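Local coordinates for secreted in xylem 3 (Fusarium oxysporum, PDB 5OD4), which is a fungal effector that probably suppresses plant immunity and can be recognised by the host, at residues 19-24 with 48-53. Numbering follows the deposited sequence.
With EDO (1,2-ethanediol), chain C; EDO (1,2-ethanediol), chain E.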
# COMPACT_ATOMS: atom_id res chain seq x y z
N THR A 19 5.65 4.07 3.59
CA THR A 19 4.84 4.94 4.42
C THR A 19 4.05 4.08 5.40
O THR A 19 3.89 2.91 5.20
CB THR A 19 3.92 5.84 3.57
OG1 THR A 19 3.39 6.86 4.40
CG2 THR A 19 2.81 5.09 2.85
N SER A 20 3.57 4.71 6.45
CA SER A 20 2.66 4.04 7.36
C SER A 20 1.44 4.89 7.58
O SER A 20 1.48 6.10 7.43
CB SER A 20 3.33 3.74 8.66
OG SER A 20 3.73 4.92 9.31
N PHE A 21 0.36 4.24 7.98
CA PHE A 21 -0.88 4.96 8.24
C PHE A 21 -1.73 4.21 9.23
O PHE A 21 -1.62 3.01 9.39
CB PHE A 21 -1.67 5.27 6.96
CG PHE A 21 -2.16 4.05 6.22
CD1 PHE A 21 -1.35 3.40 5.31
CD2 PHE A 21 -3.43 3.52 6.46
CE1 PHE A 21 -1.82 2.30 4.60
CE2 PHE A 21 -3.89 2.44 5.76
CZ PHE A 21 -3.09 1.82 4.85
N SER A 22 -2.60 4.99 9.86
CA SER A 22 -3.64 4.50 10.76
C SER A 22 -5.01 4.55 10.04
O SER A 22 -5.21 5.25 9.07
CB SER A 22 -3.67 5.36 12.05
OG SER A 22 -2.46 5.32 12.77
N THR A 23 -5.92 3.77 10.57
CA THR A 23 -7.34 3.84 10.16
C THR A 23 -8.12 4.39 11.36
O THR A 23 -8.01 3.88 12.48
CB THR A 23 -7.85 2.44 9.77
OG1 THR A 23 -7.11 2.00 8.61
CG2 THR A 23 -9.32 2.40 9.55
N GLU A 24 -8.95 5.38 11.08
CA GLU A 24 -9.74 5.97 12.12
C GLU A 24 -10.82 5.03 12.60
O GLU A 24 -11.36 4.25 11.79
CB GLU A 24 -10.40 7.27 11.67
CG GLU A 24 -9.46 8.47 11.61
CD GLU A 24 -8.11 8.32 10.95
OE1 GLU A 24 -7.11 8.53 11.67
OE2 GLU A 24 -8.07 8.08 9.73
N HIS A 48 0.54 6.69 -6.01
CA HIS A 48 -0.24 5.84 -5.14
C HIS A 48 -1.38 6.61 -4.54
O HIS A 48 -1.36 7.85 -4.46
CB HIS A 48 0.62 5.22 -4.03
CG HIS A 48 0.96 6.17 -2.91
ND1 HIS A 48 1.62 7.36 -3.08
CD2 HIS A 48 0.68 6.08 -1.59
CE1 HIS A 48 1.73 7.96 -1.90
NE2 HIS A 48 1.18 7.20 -0.98
N ARG A 49 -2.39 5.88 -4.06
CA ARG A 49 -3.41 6.48 -3.22
C ARG A 49 -3.87 5.46 -2.20
O ARG A 49 -3.94 4.27 -2.49
CB ARG A 49 -4.58 7.05 -4.02
CG ARG A 49 -5.22 6.07 -4.98
CD ARG A 49 -6.35 6.74 -5.74
NE ARG A 49 -7.03 5.77 -6.58
CZ ARG A 49 -7.96 6.07 -7.44
NH1 ARG A 49 -8.34 7.33 -7.64
NH2 ARG A 49 -8.51 5.11 -8.15
N ILE A 50 -4.21 5.96 -1.01
CA ILE A 50 -4.66 5.17 0.12
C ILE A 50 -5.96 5.80 0.57
O ILE A 50 -5.99 6.99 0.88
CB ILE A 50 -3.62 5.19 1.26
CG1 ILE A 50 -2.24 4.69 0.80
CG2 ILE A 50 -4.14 4.38 2.43
CD1 ILE A 50 -1.12 4.97 1.76
N TYR A 51 -7.04 5.03 0.54
CA TYR A 51 -8.37 5.61 0.74
C TYR A 51 -9.32 4.57 1.24
O TYR A 51 -8.95 3.43 1.44
CB TYR A 51 -8.86 6.28 -0.55
CG TYR A 51 -9.03 5.36 -1.72
CD1 TYR A 51 -7.94 4.95 -2.49
CD2 TYR A 51 -10.27 4.93 -2.11
CE1 TYR A 51 -8.10 4.14 -3.60
CE2 TYR A 51 -10.45 4.14 -3.24
CZ TYR A 51 -9.36 3.76 -3.98
OH TYR A 51 -9.55 3.00 -5.12
N GLU A 52 -10.56 4.98 1.47
CA GLU A 52 -11.62 4.06 1.88
C GLU A 52 -12.77 4.11 0.90
O GLU A 52 -13.02 5.13 0.24
CB GLU A 52 -12.10 4.37 3.30
CG GLU A 52 -10.96 4.09 4.31
CD GLU A 52 -11.08 4.83 5.63
OE1 GLU A 52 -11.70 5.92 5.65
OE2 GLU A 52 -10.64 4.27 6.66
N ARG A 53 -13.49 2.98 0.80
CA ARG A 53 -14.69 2.87 0.01
C ARG A 53 -15.73 2.11 0.76
O ARG A 53 -15.44 1.27 1.60
CB ARG A 53 -14.41 2.24 -1.35
CG ARG A 53 -14.01 0.80 -1.40
CD ARG A 53 -14.23 0.18 -2.79
NE ARG A 53 -13.29 0.70 -3.78
CZ ARG A 53 -12.31 -0.00 -4.39
NH1 ARG A 53 -11.52 0.61 -5.27
NH2 ARG A 53 -12.08 -1.29 -4.15
C1 EDO C . -2.14 9.21 -0.93
O1 EDO C . -3.52 8.75 -0.68
C2 EDO C . -1.54 10.16 0.10
O2 EDO C . -1.64 9.54 1.37
C1 EDO E . -12.03 8.81 -0.31
O1 EDO E . -13.01 7.77 -0.50
C2 EDO E . -11.65 9.01 1.17
O2 EDO E . -10.93 7.87 1.67
O HOH W 1 -8.33 2.97 6.29
O HOH W 2 -9.12 6.23 8.16
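One face of the Phe-21 ring carries the methyl CG2 of Ile-50, a CH-pi contact in which CG2 sits 3.8 Å from the ring centroid and only 14° off the normal. The ring of Tyr-121 also meets Phe-21, and Ile-63 adds a further apolar neighbour. The imidazole of His-48 has Ile-50 CD1 in plane at its edge and a 1,2-ethanediol carbon, C1, over one face, while its ring meets Phe-17 obliquely. Ile-50 uses both its branches: CG2, anti to the backbone N, presses on the phenyl, whereas CD1 lies 3.9 Å from Phe-21 CD1 and meets Thr-19 CG2 tip to tip at 4.1 Å. Phe-21 CG stands between its own backbone N and carbonyl carbon (chi1 64°), which lays the ring face under Ile-50 CG2.

Farther along, Glu-52 OE2 accepts from two waters: one, 2.8 Å from Thr-23 OG1, ties that hydroxyl to Glu-52; the other accepts from Glu-24 N and donates to both carboxylates, which are probably negative and would otherwise repel. Glu-52 OE1 has its own countercharge in a salt bridge to Arg-30, which also donates to Glu-24 O. Beyond strand 39-40, O1 of one 1,2-ethanediol, probably from the crystallisation liquor, accepts from Ile-50 N at 2.9 Å; a second takes the N-H of Glu-52 on O2 and donates from O1 to Glu-52 O.

The touching parts are nearly parallel end to end (12°); a Phe-21 CA to Ile-50 CA distance of 9.0 Å marks packing between sheets and not pairing within one. Their backbones pair elsewhere, Phe-21 with Tyr-121 and Tyr-51 with Val-62. Such side-chain packing between two antiparallel sheets, here near their margins, is the hallmark of a beta-sandwich.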